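Local coordinates for Dps family protein (Staphylococcus aureus subsp. aureus, PDB 2D5K) that probably stores and oxidises iron in a twelve-subunit shell and compacts the nucleoid, as Dps proteins of the ferritin superfamily do, at residues B[17-22]-B[101-106]; B[46-51]-B[137-142]; B[108-113]-B[127-132]. All blocks are in the same frame, centred on the assembly; numbering follows the deposited sequence.

Contact 1 of 3, residues B[17-22]-B[101-106]; sequences ANWTVA and QDFTNI
Trp19 carries this contact: the outer end of its six-membered ring reaches both Phe103 and Ile106 on the facing helix. Toward Phe103 it presents an edge, and CH2 of Trp19 comes to 3.8 Å from CZ of Phe103. The ring planes stand at 73°. With the centroids of the Trp19 six-membered ring and the Phe103 ring 5.6 Å apart, this is an offset edge-to-face pair, the indole edge directed at the phenyl face. CD1 of Ile106 approaches the same indole obliquely, 3.8 Å from CZ2 of Trp19. In Trp19 CG stands opposite the carbonyl carbon (chi1 -66°), and this carries the indole, whose CB does not itself point across, into the gap between the helices.

That gap is wide. The two segments run nearly antiparallel, at 169°, with axes 12.2 Å apart; the Trp19 ring bridges it with Phe103 and Ile106, and 202 Å² is buried. Asn18 lies beside Ile106, but its amide is engaged by others: OD1 accepts from Ile82 N and Gln14, while ND2 gives to Gln109 and Gln15. Such multiple bonding would hold the amide of this buried residue in one orientation.

Further out, Trp19 makes a second edge-to-face pair with Tyr55 of helix 38-65, and Phe103 one with Phe143 of helix 123-147. Helices 5-32 and 92-120 thus meet through Trp19, Phe103 and Ile106 inside the four-helix bundle, Tyr55 and Phe143 extending the aromatic cluster, with Met132 and Val136 of helix 123-147 against the indole and the short helix 74-80 packed on Ala17, Thr20 and Val21.

Contact 2 of 3, residues B[46-51]-B[137-142]; sequences EELYNE and DKHNWM
His139 reaches from helix 123-147 to Leu48 and Glu51 of helix 38-65, and its side chain makes every cross-segment touch here. The bond to CB is directed at the partner helix, and CB packs against Phe103 of helix 92-120. With CG opposite the carbonyl carbon (chi1 -72°), the imidazole extends across the gap. CG and ND1 lie beneath CD2 of Leu48, as do the remaining ring atoms: this methyl sits 3.6 Å from the His139 ring centroid and 6° off the normal, a centred CH-pi contact. CE1 of His139 is the ring atom nearest to it, also at 3.6 Å.

At the tip, NE2 of His139 donates to OE1 of Glu51 over 2.6 Å. The bond is short but bent, with an N-H...O angle of 143°; OE1 is met on its syn side by a donor somewhat out of the carboxylate plane, is itself tilted from the ring plane, and the carboxylate is turned almost perpendicular to the ring. Glu51 arrives from the opposite direction on an extended chain, and its other oxygen, OE2, is bonded to Ser135 OG, so both oxygens are engaged and the group's rotation is restrained. A carboxylate so close would probably raise the imidazole's affinity for a proton.

Beyond the pair, Asp137 forms a salt bridge with Arg62 of a neighbouring subunit. A polar His-carboxylate link between helices, with a leucine methyl over one face of the imidazole, joins the second and last long helices of this ferritin-like four-helix bundle.

Contact 3 of 3, residues B[108-113]-B[127-132]; sequences KQLENA and DMFIGM
Leu110 and Ala113 of helix 92-120 interlock with Phe129 and Met132 of helix 123-147, an antiparallel pair in the ferritin-like four-helix bundle joined by a short turn. The segments cross at -158° with axes 9.4 Å apart, close enough for Ala113 CB to reach the Phe129 ring, and the interface buries 229 Å².

Leu110 divides its two methyls between the partners. CD2 of Leu110 is 3.6 Å from CD1 of Phe129, while CD1 of Leu110 lies 3.7 Å from CG of Met132. Met132 sets CG opposite its backbone N (chi1 177°), and this, with an extended second torsion, brings SD of Met132 to both CD1 and CD2 of Leu110, 3.8 Å from each; the bend at the last torsion only turns CE. The two side chains cross at about a right angle.

The Phe129 ring offers a face to the other helix. Leu12 of helix 5-32 and Ile114 also pack on Phe129, while Tyr55 and Leu59 of helix 38-65 pack on Met132.

Ala113 takes that face: its CB is 3.8 Å from the Phe129 ring centroid and 11° off the normal, a CH-pi contact almost over the ring centre.

The touching residues of contacts 1 and 3 are all buried and meet mainly through apolar groups, whereas contact 2 is only partly buried and built on a histidine-carboxylate hydrogen bond. Contact 1, near the centre of the chain, spans a wide gap with rings and an isoleucine; contact 3, about 11 Å from that centre (centre to centre), joins consecutive helices with Leu110 and Ala113 against Phe129 and a methionine. Helix 92-120 serves contacts 1 and 3, and helix 123-147 serves contacts 2 and 3. Contact 1 touches both others: it meets contact 3 through the Asn18 amide, and contact 2 where Thr104 OG1 lies 3.0 Å from Asn140 ND2, a probable hydrogen bond. Contacts 2 and 3 do not touch, but both border the same neighbouring subunit.

Contact 1 of 3, residues B[17-22]-B[101-106]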
loop_
_atom_site.group_PDB
_atom_site.type_symbol
_atom_site.label_atom_id
_atom_site.label_comp_id
_atom_site.label_asym_id
_atom_site.label_seq_id
_atom_site.Cartn_x
_atom_site.Cartn_y
_atom_site.Cartn_z
ATOM N N ALA B 17 -12.953 -13.417 -30.326
ATOM C CA ALA B 17 -14.374 -13.724 -30.451
ATOM C C ALA B 17 -14.837 -14.634 -29.314
ATOM O O ALA B 17 -15.828 -14.338 -28.646
ATOM C CB ALA B 17 -14.649 -14.386 -31.794
ATOM N N ASN B 18 -14.122 -15.738 -29.097
ATOM C CA ASN B 18 -14.467 -16.678 -28.027
ATOM C C ASN B 18 -14.588 -16.002 -26.669
ATOM O O ASN B 18 -15.567 -16.192 -25.953
ATOM C CB ASN B 18 -13.402 -17.771 -27.867
ATOM C CG ASN B 18 -13.353 -18.737 -29.028
ATOM O OD1 ASN B 18 -14.323 -18.904 -29.767
ATOM N ND2 ASN B 18 -12.212 -19.410 -29.177
ATOM N N TRP B 19 -13.577 -15.219 -26.313
ATOM C CA TRP B 19 -13.566 -14.581 -25.012
ATOM C C TRP B 19 -14.493 -13.388 -24.861
ATOM O O TRP B 19 -14.875 -13.038 -23.746
ATOM C CB TRP B 19 -12.125 -14.249 -24.623
ATOM C CG TRP B 19 -11.342 -15.522 -24.413
ATOM C CD1 TRP B 19 -10.564 -16.176 -25.330
ATOM C CD2 TRP B 19 -11.365 -16.352 -23.245
ATOM N NE1 TRP B 19 -10.107 -17.366 -24.805
ATOM C CE2 TRP B 19 -10.584 -17.496 -23.527
ATOM C CE3 TRP B 19 -11.975 -16.241 -21.988
ATOM C CZ2 TRP B 19 -10.395 -18.523 -22.596
ATOM C CZ3 TRP B 19 -11.787 -17.264 -21.061
ATOM C CH2 TRP B 19 -11.002 -18.390 -21.374
ATOM N N THR B 20 -14.871 -12.775 -25.973
ATOM C CA THR B 20 -15.804 -11.662 -25.894
ATOM C C THR B 20 -17.160 -12.289 -25.561
ATOM O O THR B 20 -17.898 -11.784 -24.720
ATOM C CB THR B 20 -15.885 -10.893 -27.222
ATOM O OG1 THR B 20 -14.627 -10.244 -27.470
ATOM C CG2 THR B 20 -16.980 -9.837 -27.163
ATOM N N VAL B 21 -17.477 -13.404 -26.213
ATOM C CA VAL B 21 -18.738 -14.088 -25.941
ATOM C C VAL B 21 -18.710 -14.650 -24.521
ATOM O O VAL B 21 -19.687 -14.525 -23.776
ATOM C CB VAL B 21 -18.993 -15.236 -26.937
ATOM C CG1 VAL B 21 -20.277 -15.966 -26.573
ATOM C CG2 VAL B 21 -19.093 -14.681 -28.354
ATOM N N ALA B 22 -17.587 -15.258 -24.144
ATOM C CA ALA B 22 -17.443 -15.833 -22.808
ATOM C C ALA B 22 -17.571 -14.760 -21.734
ATOM O O ALA B 22 -18.110 -15.007 -20.655
ATOM C CB ALA B 22 -16.099 -16.537 -22.680
ATOM N N GLN B 101 -16.617 -27.628 -20.640
ATOM C CA GLN B 101 -16.629 -28.038 -22.037
ATOM C C GLN B 101 -16.068 -26.915 -22.909
ATOM O O GLN B 101 -15.337 -27.175 -23.861
ATOM C CB GLN B 101 -18.042 -28.396 -22.500
ATOM C CG GLN B 101 -18.078 -28.986 -23.912
ATOM C CD GLN B 101 -17.287 -30.280 -24.028
ATOM O OE1 GLN B 101 -17.576 -31.260 -23.340
ATOM N NE2 GLN B 101 -16.283 -30.291 -24.902
ATOM N N ASP B 102 -16.410 -25.668 -22.591
ATOM C CA ASP B 102 -15.888 -24.541 -23.363
ATOM C C ASP B 102 -14.368 -24.493 -23.247
ATOM O O ASP B 102 -13.663 -24.325 -24.242
ATOM C CB ASP B 102 -16.454 -23.204 -22.866
ATOM C CG ASP B 102 -17.882 -22.960 -23.321
ATOM O OD1 ASP B 102 -18.269 -23.486 -24.387
ATOM O OD2 ASP B 102 -18.612 -22.226 -22.622
ATOM N N PHE B 103 -13.866 -24.635 -22.024
ATOM C CA PHE B 103 -12.425 -24.589 -21.809
ATOM C C PHE B 103 -11.707 -25.747 -22.485
ATOM O O PHE B 103 -10.584 -25.589 -22.965
ATOM C CB PHE B 103 -12.126 -24.527 -20.312
ATOM C CG PHE B 103 -12.283 -23.143 -19.729
ATOM C CD1 PHE B 103 -13.395 -22.364 -20.038
ATOM C CD2 PHE B 103 -11.313 -22.612 -18.885
ATOM C CE1 PHE B 103 -13.540 -21.077 -19.518
ATOM C CE2 PHE B 103 -11.448 -21.327 -18.358
ATOM C CZ PHE B 103 -12.563 -20.558 -18.677
ATOM N N THR B 104 -12.356 -26.905 -22.539
ATOM C CA THR B 104 -11.763 -28.054 -23.214
ATOM C C THR B 104 -11.675 -27.723 -24.706
ATOM O O THR B 104 -10.652 -27.978 -25.354
ATOM C CB THR B 104 -12.629 -29.325 -23.026
ATOM O OG1 THR B 104 -12.512 -29.782 -21.672
ATOM C CG2 THR B 104 -12.177 -30.437 -23.979
ATOM N N ASN B 105 -12.746 -27.148 -25.249
ATOM C CA ASN B 105 -12.775 -26.787 -26.663
ATOM C C ASN B 105 -11.741 -25.722 -27.005
ATOM O O ASN B 105 -11.059 -25.808 -28.027
ATOM C CB ASN B 105 -14.163 -26.281 -27.070
ATOM C CG ASN B 105 -15.229 -27.353 -26.969
ATOM O OD1 ASN B 105 -14.927 -28.551 -26.961
ATOM N ND2 ASN B 105 -16.487 -26.930 -26.907
ATOM N N ILE B 106 -11.638 -24.710 -26.151
ATOM C CA ILE B 106 -10.684 -23.633 -26.368
ATOM C C ILE B 106 -9.249 -24.149 -26.282
ATOM O O ILE B 106 -8.404 -23.791 -27.103
ATOM C CB ILE B 106 -10.900 -22.506 -25.335
ATOM C CG1 ILE B 106 -12.233 -21.809 -25.626
ATOM C CG2 ILE B 106 -9.730 -21.512 -25.373
ATOM C CD1 ILE B 106 -12.729 -20.914 -24.500
#

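Contact 2 of 3, residues B[46-51]-B[137-142]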
loop_
_atom_site.group_PDB
_atom_site.type_symbol
_atom_site.label_atom_id
_atom_site.label_comp_id
_atom_site.label_asym_id
_atom_site.label_seq_id
_atom_site.Cartn_x
_atom_site.Cartn_y
_atom_site.Cartn_z
ATOM N N GLU B 46 -16.694 -13.985 -11.630
ATOM C CA GLU B 46 -16.232 -12.616 -11.852
ATOM C C GLU B 46 -14.731 -12.623 -12.120
ATOM O O GLU B 46 -14.244 -11.906 -12.990
ATOM C CB GLU B 46 -16.527 -11.721 -10.644
ATOM C CG GLU B 46 -16.154 -10.260 -10.903
ATOM C CD GLU B 46 -16.565 -9.317 -9.790
ATOM O OE1 GLU B 46 -17.601 -9.569 -9.138
ATOM O OE2 GLU B 46 -15.860 -8.306 -9.584
ATOM N N GLU B 47 -13.995 -13.435 -11.372
ATOM C CA GLU B 47 -12.553 -13.521 -11.573
ATOM C C GLU B 47 -12.311 -13.982 -13.006
ATOM O O GLU B 47 -11.398 -13.506 -13.683
ATOM C CB GLU B 47 -11.935 -14.512 -10.584
ATOM C CG GLU B 47 -12.296 -14.223 -9.126
ATOM C CD GLU B 47 -11.590 -15.142 -8.140
ATOM O OE1 GLU B 47 -11.457 -16.350 -8.433
ATOM O OE2 GLU B 47 -11.181 -14.658 -7.064
ATOM N N LEU B 48 -13.147 -14.906 -13.468
ATOM C CA LEU B 48 -13.026 -15.421 -14.822
ATOM C C LEU B 48 -13.342 -14.386 -15.896
ATOM O O LEU B 48 -12.620 -14.304 -16.891
ATOM C CB LEU B 48 -13.918 -16.656 -15.006
ATOM C CG LEU B 48 -13.422 -17.889 -14.243
ATOM C CD1 LEU B 48 -14.460 -18.998 -14.305
ATOM C CD2 LEU B 48 -12.095 -18.354 -14.843
ATOM N N TYR B 49 -14.403 -13.594 -15.740
ATOM C CA TYR B 49 -14.645 -12.628 -16.797
ATOM C C TYR B 49 -13.633 -11.488 -16.761
ATOM O O TYR B 49 -13.349 -10.891 -17.794
ATOM C CB TYR B 49 -16.107 -12.117 -16.843
ATOM C CG TYR B 49 -16.690 -11.362 -15.658
ATOM C CD1 TYR B 49 -16.142 -10.155 -15.209
ATOM C CD2 TYR B 49 -17.867 -11.810 -15.058
ATOM C CE1 TYR B 49 -16.772 -9.411 -14.190
ATOM C CE2 TYR B 49 -18.496 -11.083 -14.048
ATOM C CZ TYR B 49 -17.949 -9.889 -13.619
ATOM O OH TYR B 49 -18.594 -9.185 -12.622
ATOM N N ASN B 50 -13.061 -11.203 -15.594
ATOM C CA ASN B 50 -12.045 -10.154 -15.532
ATOM C C ASN B 50 -10.827 -10.666 -16.304
ATOM O O ASN B 50 -10.153 -9.911 -17.010
ATOM C CB ASN B 50 -11.653 -9.842 -14.086
ATOM C CG ASN B 50 -12.677 -8.975 -13.377
ATOM O OD1 ASN B 50 -13.409 -8.213 -14.011
ATOM N ND2 ASN B 50 -12.721 -9.074 -12.052
ATOM N N GLU B 51 -10.555 -11.961 -16.181
ATOM C CA GLU B 51 -9.434 -12.554 -16.888
ATOM C C GLU B 51 -9.738 -12.583 -18.383
ATOM O O GLU B 51 -8.854 -12.361 -19.209
ATOM C CB GLU B 51 -9.169 -13.965 -16.363
ATOM C CG GLU B 51 -8.150 -14.748 -17.160
ATOM C CD GLU B 51 -7.611 -15.935 -16.387
ATOM O OE1 GLU B 51 -8.385 -16.552 -15.625
ATOM O OE2 GLU B 51 -6.413 -16.256 -16.546
ATOM N N ASP B 137 -6.273 -24.427 -19.013
ATOM C CA ASP B 137 -6.122 -25.790 -18.511
ATOM C C ASP B 137 -6.190 -25.854 -16.989
ATOM O O ASP B 137 -6.761 -26.785 -16.421
ATOM C CB ASP B 137 -4.795 -26.394 -18.988
ATOM C CG ASP B 137 -4.797 -26.713 -20.473
ATOM O OD1 ASP B 137 -5.880 -26.670 -21.095
ATOM O OD2 ASP B 137 -3.711 -27.020 -21.018
ATOM N N LYS B 138 -5.596 -24.866 -16.331
ATOM C CA LYS B 138 -5.596 -24.819 -14.873
ATOM C C LYS B 138 -7.027 -24.676 -14.366
ATOM O O LYS B 138 -7.461 -25.414 -13.480
ATOM C CB LYS B 138 -4.743 -23.641 -14.398
ATOM C CG LYS B 138 -4.572 -23.549 -12.896
ATOM C CD LYS B 138 -3.620 -22.408 -12.549
ATOM C CE LYS B 138 -3.354 -22.333 -11.054
ATOM N NZ LYS B 138 -2.440 -21.196 -10.712
ATOM N N HIS B 139 -7.762 -23.725 -14.932
ATOM C CA HIS B 139 -9.150 -23.515 -14.533
ATOM C C HIS B 139 -9.978 -24.765 -14.808
ATOM O O HIS B 139 -10.837 -25.140 -14.011
ATOM C CB HIS B 139 -9.771 -22.351 -15.307
ATOM C CG HIS B 139 -9.261 -21.006 -14.897
ATOM N ND1 HIS B 139 -9.329 -20.547 -13.599
ATOM C CD2 HIS B 139 -8.702 -20.009 -15.622
ATOM C CE1 HIS B 139 -8.834 -19.322 -13.543
ATOM N NE2 HIS B 139 -8.447 -18.974 -14.757
ATOM N N ASN B 140 -9.722 -25.408 -15.942
ATOM C CA ASN B 140 -10.485 -26.595 -16.297
ATOM C C ASN B 140 -10.284 -27.702 -15.270
ATOM O O ASN B 140 -11.229 -28.408 -14.925
ATOM C CB ASN B 140 -10.105 -27.078 -17.698
ATOM C CG ASN B 140 -11.247 -27.800 -18.387
ATOM O OD1 ASN B 140 -12.355 -27.877 -17.852
ATOM N ND2 ASN B 140 -10.988 -28.325 -19.577
ATOM N N TRP B 141 -9.059 -27.857 -14.773
ATOM C CA TRP B 141 -8.812 -28.873 -13.758
ATOM C C TRP B 141 -9.676 -28.542 -12.541
ATOM O O TRP B 141 -10.294 -29.425 -11.949
ATOM C CB TRP B 141 -7.328 -28.906 -13.358
ATOM C CG TRP B 141 -7.115 -29.306 -11.924
ATOM C CD1 TRP B 141 -7.531 -30.463 -11.321
ATOM C CD2 TRP B 141 -6.527 -28.505 -10.892
ATOM N NE1 TRP B 141 -7.250 -30.424 -9.976
ATOM C CE2 TRP B 141 -6.635 -29.234 -9.686
ATOM C CE3 TRP B 141 -5.924 -27.240 -10.870
ATOM C CZ2 TRP B 141 -6.163 -28.736 -8.464
ATOM C CZ3 TRP B 141 -5.453 -26.746 -9.653
ATOM C CH2 TRP B 141 -5.578 -27.494 -8.470
ATOM N N MET B 142 -9.725 -27.266 -12.169
ATOM C CA MET B 142 -10.537 -26.859 -11.027
ATOM C C MET B 142 -12.024 -27.141 -11.277
ATOM O O MET B 142 -12.714 -27.640 -10.387
ATOM C CB MET B 142 -10.323 -25.372 -10.719
ATOM C CG MET B 142 -8.883 -25.033 -10.364
ATOM S SD MET B 142 -8.681 -23.307 -9.892
ATOM C CE MET B 142 -6.954 -23.303 -9.394
#

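Contact 3 of 3, residues B[108-113]-B[127-132]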
loop_
_atom_site.group_PDB
_atom_site.type_symbol
_atom_site.label_atom_id
_atom_site.label_comp_id
_atom_site.label_asym_id
_atom_site.label_seq_id
_atom_site.Cartn_x
_atom_site.Cartn_y
_atom_site.Cartn_z
ATOM N N LYS B 108 -8.139 -27.019 -26.993
ATOM C CA LYS B 108 -7.847 -27.773 -28.207
ATOM C C LYS B 108 -7.560 -26.810 -29.362
ATOM O O LYS B 108 -6.645 -27.036 -30.159
ATOM C CB LYS B 108 -9.027 -28.686 -28.563
ATOM C CG LYS B 108 -8.794 -29.524 -29.810
ATOM C CD LYS B 108 -9.938 -30.506 -30.046
ATOM C CE LYS B 108 -9.709 -31.321 -31.315
ATOM N NZ LYS B 108 -10.836 -32.263 -31.579
ATOM N N GLN B 109 -8.340 -25.735 -29.452
ATOM C CA GLN B 109 -8.128 -24.737 -30.500
ATOM C C GLN B 109 -6.766 -24.092 -30.312
ATOM O O GLN B 109 -6.049 -23.826 -31.278
ATOM C CB GLN B 109 -9.170 -23.620 -30.441
ATOM C CG GLN B 109 -10.536 -23.935 -30.990
ATOM C CD GLN B 109 -11.326 -22.663 -31.243
ATOM O OE1 GLN B 109 -11.303 -21.736 -30.428
ATOM N NE2 GLN B 109 -12.028 -22.610 -32.371
ATOM N N LEU B 110 -6.417 -23.825 -29.058
ATOM C CA LEU B 110 -5.140 -23.188 -28.765
ATOM C C LEU B 110 -3.949 -24.070 -29.129
ATOM O O LEU B 110 -2.903 -23.565 -29.531
ATOM C CB LEU B 110 -5.076 -22.784 -27.287
ATOM C CG LEU B 110 -5.986 -21.618 -26.888
ATOM C CD1 LEU B 110 -5.994 -21.463 -25.379
ATOM C CD2 LEU B 110 -5.499 -20.334 -27.555
ATOM N N GLU B 111 -4.102 -25.386 -28.995
ATOM C CA GLU B 111 -3.014 -26.296 -29.336
ATOM C C GLU B 111 -2.687 -26.094 -30.816
ATOM O O GLU B 111 -1.521 -25.999 -31.202
ATOM C CB GLU B 111 -3.432 -27.750 -29.067
ATOM C CG GLU B 111 -2.349 -28.803 -29.326
ATOM C CD GLU B 111 -1.189 -28.761 -28.334
ATOM O OE1 GLU B 111 -1.237 -27.975 -27.360
ATOM O OE2 GLU B 111 -0.218 -29.531 -28.531
ATOM N N ASN B 112 -3.727 -26.004 -31.638
ATOM C CA ASN B 112 -3.560 -25.800 -33.073
ATOM C C ASN B 112 -3.026 -24.397 -33.363
ATOM O O ASN B 112 -2.154 -24.222 -34.210
ATOM C CB ASN B 112 -4.894 -26.015 -33.791
ATOM C CG ASN B 112 -4.777 -25.870 -35.296
ATOM O OD1 ASN B 112 -3.958 -26.528 -35.935
ATOM N ND2 ASN B 112 -5.602 -25.004 -35.872
ATOM N N ALA B 113 -3.548 -23.402 -32.651
ATOM C CA ALA B 113 -3.120 -22.018 -32.836
ATOM C C ALA B 113 -1.636 -21.845 -32.529
ATOM O O ALA B 113 -0.938 -21.077 -33.196
ATOM C CB ALA B 113 -3.948 -21.091 -31.940
ATOM N N ASP B 127 3.517 -17.318 -27.955
ATOM C CA ASP B 127 3.696 -17.187 -26.512
ATOM C C ASP B 127 2.400 -16.765 -25.825
ATOM O O ASP B 127 2.089 -17.234 -24.728
ATOM C CB ASP B 127 4.804 -16.169 -26.218
ATOM C CG ASP B 127 5.120 -16.060 -24.741
ATOM O OD1 ASP B 127 5.443 -17.096 -24.122
ATOM O OD2 ASP B 127 5.052 -14.934 -24.202
ATOM N N MET B 128 1.646 -15.880 -26.468
ATOM C CA MET B 128 0.379 -15.425 -25.903
ATOM C C MET B 128 -0.622 -16.570 -25.838
ATOM O O MET B 128 -1.361 -16.701 -24.860
ATOM C CB MET B 128 -0.186 -14.271 -26.725
ATOM C CG MET B 128 0.597 -12.986 -26.531
ATOM S SD MET B 128 -0.109 -11.617 -27.444
ATOM C CE MET B 128 1.089 -10.308 -27.064
ATOM N N PHE B 129 -0.651 -17.398 -26.878
ATOM C CA PHE B 129 -1.558 -18.538 -26.887
ATOM C C PHE B 129 -1.165 -19.511 -25.781
ATOM O O PHE B 129 -2.027 -20.105 -25.137
ATOM C CB PHE B 129 -1.515 -19.260 -28.237
ATOM C CG PHE B 129 -2.165 -18.499 -29.358
ATOM C CD1 PHE B 129 -3.414 -17.907 -29.185
ATOM C CD2 PHE B 129 -1.549 -18.412 -30.603
ATOM C CE1 PHE B 129 -4.043 -17.241 -30.240
ATOM C CE2 PHE B 129 -2.172 -17.748 -31.661
ATOM C CZ PHE B 129 -3.422 -17.164 -31.476
ATOM N N ILE B 130 0.139 -19.680 -25.569
ATOM C CA ILE B 130 0.634 -20.582 -24.531
ATOM C C ILE B 130 0.188 -20.093 -23.160
ATOM O O ILE B 130 -0.286 -20.874 -22.337
ATOM C CB ILE B 130 2.179 -20.664 -24.526
ATOM C CG1 ILE B 130 2.693 -21.167 -25.876
ATOM C CG2 ILE B 130 2.645 -21.577 -23.394
ATOM C CD1 ILE B 130 2.242 -22.535 -26.226
ATOM N N GLY B 131 0.358 -18.798 -22.915
ATOM C CA GLY B 131 -0.047 -18.230 -21.641
ATOM C C GLY B 131 -1.528 -18.460 -21.395
ATOM O O GLY B 131 -1.939 -18.803 -20.288
ATOM N N MET B 132 -2.334 -18.264 -22.432
ATOM C CA MET B 132 -3.776 -18.463 -22.319
ATOM C C MET B 132 -4.109 -19.931 -22.053
ATOM O O MET B 132 -4.924 -20.246 -21.186
ATOM C CB MET B 132 -4.479 -18.008 -23.601
ATOM C CG MET B 132 -5.987 -18.252 -23.593
ATOM S SD MET B 132 -6.796 -17.769 -25.131
ATOM C CE MET B 132 -6.924 -16.004 -24.895
#